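Local coordinates for glycoside hydrolase family 43 (Halothermothrix orenii, PDB 4QQS), which hydrolyses glycosidic bonds as a thermostable family 43 enzyme with alpha-L-arabinofuranosidase activity, probably acting in the breakdown of xylan, at residues A[44-47]-A[48-51]; A[260-264]-A[265-269]. One frame throughout, in Å; residues are numbered along the deposited sequence. Where two conformers were deposited one is given.

Contact 1 (A[44-47]-A[48-51])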
loop_
_atom_site.group_PDB
_atom_site.type_symbol
_atom_site.label_atom_id
_atom_site.label_comp_id
_atom_site.label_asym_id
_atom_site.label_seq_id
_atom_site.Cartn_x
_atom_site.Cartn_y
_atom_site.Cartn_z
ATOM N N SER A 44 12.754 3.829 11.863
ATOM C CA SER A 44 13.353 2.676 12.533
ATOM C C SER A 44 14.694 2.338 11.905
ATOM O O SER A 44 14.874 2.493 10.704
ATOM C CB SER A 44 12.432 1.465 12.367
ATOM O OG SER A 44 13.011 0.286 12.894
ATOM N N PRO A 45 15.627 1.795 12.699
ATOM C CA PRO A 45 16.873 1.283 12.121
ATOM C C PRO A 45 16.773 -0.198 11.760
ATOM O O PRO A 45 17.678 -0.735 11.111
ATOM C CB PRO A 45 17.873 1.466 13.266
ATOM C CG PRO A 45 17.056 1.239 14.482
ATOM C CD PRO A 45 15.695 1.847 14.168
ATOM N N ASN A 46 15.719 -0.875 12.203
ATOM C CA ASN A 46 15.717 -2.340 12.182
ATOM C C ASN A 46 14.376 -3.014 11.871
ATOM O O ASN A 46 14.303 -4.237 11.898
ATOM C CB ASN A 46 16.262 -2.876 13.514
ATOM C CG ASN A 46 15.434 -2.437 14.708
ATOM O OD1 ASN A 46 14.336 -1.906 14.549
ATOM N ND2 ASN A 46 15.963 -2.638 15.908
ATOM N N LEU A 47 13.356 -2.214 11.568
ATOM C CA LEU A 47 11.976 -2.652 11.278
ATOM C C LEU A 47 11.174 -3.056 12.511
ATOM O O LEU A 47 9.978 -3.345 12.406
ATOM C CB LEU A 47 11.919 -3.761 10.219
ATOM C CG LEU A 47 12.316 -3.359 8.804
ATOM C CD1 LEU A 47 12.540 -4.594 7.946
ATOM C CD2 LEU A 47 11.264 -2.461 8.181
ATOM N N VAL A 48 11.820 -3.040 13.679
ATOM C CA VAL A 48 11.210 -3.531 14.914
ATOM C C VAL A 48 10.885 -2.393 15.882
ATOM O O VAL A 48 9.772 -2.302 16.407
ATOM C CB VAL A 48 12.128 -4.554 15.593
ATOM C CG1 VAL A 48 11.501 -5.069 16.880
ATOM C CG2 VAL A 48 12.406 -5.711 14.643
ATOM N N ASP A 49 11.867 -1.529 16.116
ATOM C CA ASP A 49 11.719 -0.400 17.029
ATOM C C ASP A 49 11.391 0.838 16.211
ATOM O O ASP A 49 12.135 1.189 15.300
ATOM C CB ASP A 49 13.018 -0.191 17.805
ATOM C CG ASP A 49 13.482 -1.451 18.500
ATOM O OD1 ASP A 49 12.660 -2.058 19.216
ATOM O OD2 ASP A 49 14.651 -1.850 18.306
ATOM N N TRP A 50 10.270 1.482 16.532
ATOM C CA TRP A 50 9.746 2.595 15.738
ATOM C C TRP A 50 9.543 3.836 16.581
ATOM O O TRP A 50 9.070 3.751 17.723
ATOM C CB TRP A 50 8.403 2.228 15.098
ATOM C CG TRP A 50 8.546 1.167 14.064
ATOM C CD1 TRP A 50 8.406 -0.172 14.247
ATOM C CD2 TRP A 50 8.880 1.355 12.677
ATOM N NE1 TRP A 50 8.631 -0.836 13.067
ATOM C CE2 TRP A 50 8.929 0.082 12.091
ATOM C CE3 TRP A 50 9.160 2.472 11.882
ATOM C CZ2 TRP A 50 9.220 -0.106 10.740
ATOM C CZ3 TRP A 50 9.473 2.286 10.560
ATOM C CH2 TRP A 50 9.502 1.004 9.997
ATOM N N GLU A 51 9.899 4.987 16.005
ATOM C CA GLU A 51 9.721 6.269 16.678
ATOM C C GLU A 51 8.921 7.214 15.776
ATOM O O GLU A 51 9.239 7.400 14.601
ATOM C CB GLU A 51 11.058 6.859 17.122
ATOM C CG GLU A 51 12.011 7.165 16.018
ATOM C CD GLU A 51 13.332 7.730 16.510
ATOM O OE1 GLU A 51 13.392 8.306 17.621
ATOM O OE2 GLU A 51 14.319 7.601 15.765
#

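Contact 2 (A[260-264]-A[265-269])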
loop_
_atom_site.group_PDB
_atom_site.type_symbol
_atom_site.label_atom_id
_atom_site.label_comp_id
_atom_site.label_asym_id
_atom_site.label_seq_id
_atom_site.Cartn_x
_atom_site.Cartn_y
_atom_site.Cartn_z
ATOM N N THR A 260 9.706 -4.508 1.970
ATOM C CA THR A 260 11.030 -3.924 2.099
ATOM C C THR A 260 12.023 -5.057 2.377
ATOM O O THR A 260 11.662 -6.240 2.337
ATOM C CB THR A 260 11.023 -2.821 3.179
ATOM O OG1 THR A 260 12.259 -2.107 3.166
ATOM C CG2 THR A 260 10.774 -3.396 4.552
ATOM N N VAL A 261 13.275 -4.698 2.603
ATOM C CA VAL A 261 14.340 -5.658 2.819
ATOM C C VAL A 261 14.933 -5.445 4.204
ATOM O O VAL A 261 14.859 -4.349 4.756
ATOM C CB VAL A 261 15.412 -5.523 1.713
ATOM C CG1 VAL A 261 16.197 -4.232 1.855
ATOM C CG2 VAL A 261 16.317 -6.709 1.683
ATOM N N SER A 262 15.517 -6.502 4.759
ATOM C CA SER A 262 16.124 -6.458 6.086
ATOM C C SER A 262 17.357 -5.550 6.097
ATOM O O SER A 262 17.861 -5.163 5.052
ATOM C CB SER A 262 16.531 -7.873 6.513
ATOM O OG SER A 262 17.503 -8.398 5.624
ATOM N N PRO A 263 17.854 -5.214 7.290
ATOM C CA PRO A 263 18.989 -4.298 7.338
ATOM C C PRO A 263 20.196 -4.752 6.528
ATOM O O PRO A 263 20.849 -3.903 5.938
ATOM C CB PRO A 263 19.297 -4.218 8.833
ATOM C CG PRO A 263 17.951 -4.351 9.473
ATOM C CD PRO A 263 17.213 -5.352 8.609
ATOM N N ASP A 264 20.481 -6.053 6.474
ATOM C CA ASP A 264 21.641 -6.539 5.724
ATOM C C ASP A 264 21.324 -6.815 4.250
ATOM O O ASP A 264 22.193 -7.289 3.517
ATOM C CB ASP A 264 22.273 -7.776 6.395
ATOM C CG ASP A 264 21.492 -9.053 6.159
ATOM O OD1 ASP A 264 20.304 -8.979 5.752
ATOM O OD2 ASP A 264 22.089 -10.137 6.386
ATOM N N GLY A 265 20.096 -6.521 3.823
ATOM C CA GLY A 265 19.711 -6.677 2.432
ATOM C C GLY A 265 19.388 -8.101 2.011
ATOM O O GLY A 265 19.069 -8.352 0.847
ATOM N N SER A 266 19.430 -9.039 2.952
ATOM C CA SER A 266 19.402 -10.451 2.585
ATOM C C SER A 266 18.031 -11.111 2.501
ATOM O O SER A 266 17.936 -12.204 1.946
ATOM C CB SER A 266 20.245 -11.258 3.568
ATOM O OG SER A 266 19.589 -11.345 4.820
ATOM N N GLU A 267 16.994 -10.489 3.051
ATOM C CA GLU A 267 15.675 -11.115 3.083
ATOM C C GLU A 267 14.585 -10.048 3.024
ATOM O O GLU A 267 14.760 -8.937 3.512
ATOM C CB GLU A 267 15.508 -12.008 4.324
ATOM C CG GLU A 267 15.611 -11.251 5.630
ATOM C CD GLU A 267 15.448 -12.104 6.872
ATOM O OE1 GLU A 267 15.213 -13.327 6.764
ATOM O OE2 GLU A 267 15.568 -11.531 7.973
ATOM N N LEU A 268 13.458 -10.413 2.428
ATOM C CA LEU A 268 12.315 -9.526 2.285
ATOM C C LEU A 268 11.353 -9.664 3.460
ATOM O O LEU A 268 11.158 -10.749 4.026
ATOM C CB LEU A 268 11.560 -9.830 0.990
ATOM C CG LEU A 268 12.316 -9.617 -0.325
ATOM C CD1 LEU A 268 11.422 -10.008 -1.493
ATOM C CD2 LEU A 268 12.806 -8.166 -0.474
ATOM N N PHE A 269 10.737 -8.531 3.795
ATOM C CA PHE A 269 9.632 -8.475 4.740
ATOM C C PHE A 269 8.420 -7.830 4.090
ATOM O O PHE A 269 8.526 -6.795 3.425
ATOM C CB PHE A 269 10.010 -7.676 5.992
ATOM C CG PHE A 269 10.785 -8.489 6.990
ATOM C CD1 PHE A 269 12.146 -8.699 6.828
ATOM C CD2 PHE A 269 10.141 -9.094 8.049
ATOM C CE1 PHE A 269 12.847 -9.493 7.715
ATOM C CE2 PHE A 269 10.842 -9.897 8.929
ATOM C CZ PHE A 269 12.191 -10.089 8.758
#

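Contact 1 (A[44-47]-A[48-51])
Asn46 and Asp49 grip each other across the turn that joins strands 38-44 and 51-58 in one four-stranded blade of the five-bladed beta-propeller. The Asn46 amide sends ND2 to Asp49 OD2 at 2.8 Å in an almost straight bond (176°). Asp49 OD2 lies in the plane of that amide, whereas the carboxylate is turned 54° against it and receives the donor from above its own plane. The other branch of the amide, Asn46 OD1, takes two backbone donors: Asp49 N at 2.9 Å, only slightly tilted from the carbonyl plane, and Val48 N, which comes in from well above it. The chi1 of 60° sets CG between the backbone N and the carbonyl carbon of Asn46, turning the amide toward these partners. Three bonds therefore fix the rotation of the amide and tell its oxygen from its nitrogen.

Ser44 works from the other end of the turn. With OG swung anti to the backbone N, the hydroxyl donates to Asp49 O at 2.7 Å and accepts from Asn46 N at 3.0 Å, the latter closing an ST turn. Its CB meanwhile lies over one face of Trp50, 3.4 Å from the centroid of the six-membered ring, a CH-pi contact. The indole packs on Tyr27 and Leu29 of strand 26-32 and Val20 of strand 16-23, and Leu47 runs beside it, CD2 to Trp50 CZ2 at 4.0 Å. At the indole edge, near the ring plane, Trp50 NE1 makes a weak, bent hydrogen bond to Leu47 O at 2.9 Å.

Contact 2 (A[260-264]-A[265-269])
Strands 257-261 and 268-275 form a beta hairpin in which Thr260 and Phe269 are an antiparallel hydrogen-bonded pair, Val261 and Leu268 the next, non-hydrogen-bonded one, and Ser262 to Gly265 a type I turn. Gly265, at positive phi, closes the turn, where a CB would clash with Asp264 O. On the Val261 and Leu268 face, Val261 CG2 is wedged 3.3 Å from both Gly265 O and Glu267 O. On the Thr260 and Phe269 face, Ser262 CB meets the edge of the Phe269 ring.

Asp264 OD1 gathers three donors. Ser266 OG reaches it on the syn side at 2.6 Å, Ser266 N from above the carboxylate plane at 2.9 Å, and Ser262 OG nearly head-on at 2.9 Å. Asp264 OD2 is salt-bridged to Arg313, which also bonds Ser266 OG and, through its backbone N, Glu267 OE2. An alanine at Asp264 is likely to leave Ser266 N and both serine hydroxyls without this shared acceptor and the Arg313 guanidinium without its salt bridge to this carboxylate. Such a cluster of donors would be expected to favour the ionised carboxylate, despite Glu267 OE2 lying 5.8 Å from Asp264 OD1.

Overall arrangement
Contacts 1 and 2 are turns of two different four-stranded sheets of the propeller, remote in sequence yet with centres only 13 Å apart, on the same side of the chain's centre. They touch directly: Leu47 CD2 packs on Thr260 CG2 at 3.8 Å, and Pro263 CG lies 4.0 Å from Asn46 CA. Tyr27 and Val20, from strands 26-32 and 16-23, touch side chains of both contacts, and Pro312 near the C-terminus bears on Val48, Pro263 and Phe269. Both contacts lie away from the predicted catalytic residues, their centres 18 to 19 Å from the chain centre; the Thr260 side chain is about 13 Å from the bound sodium ion.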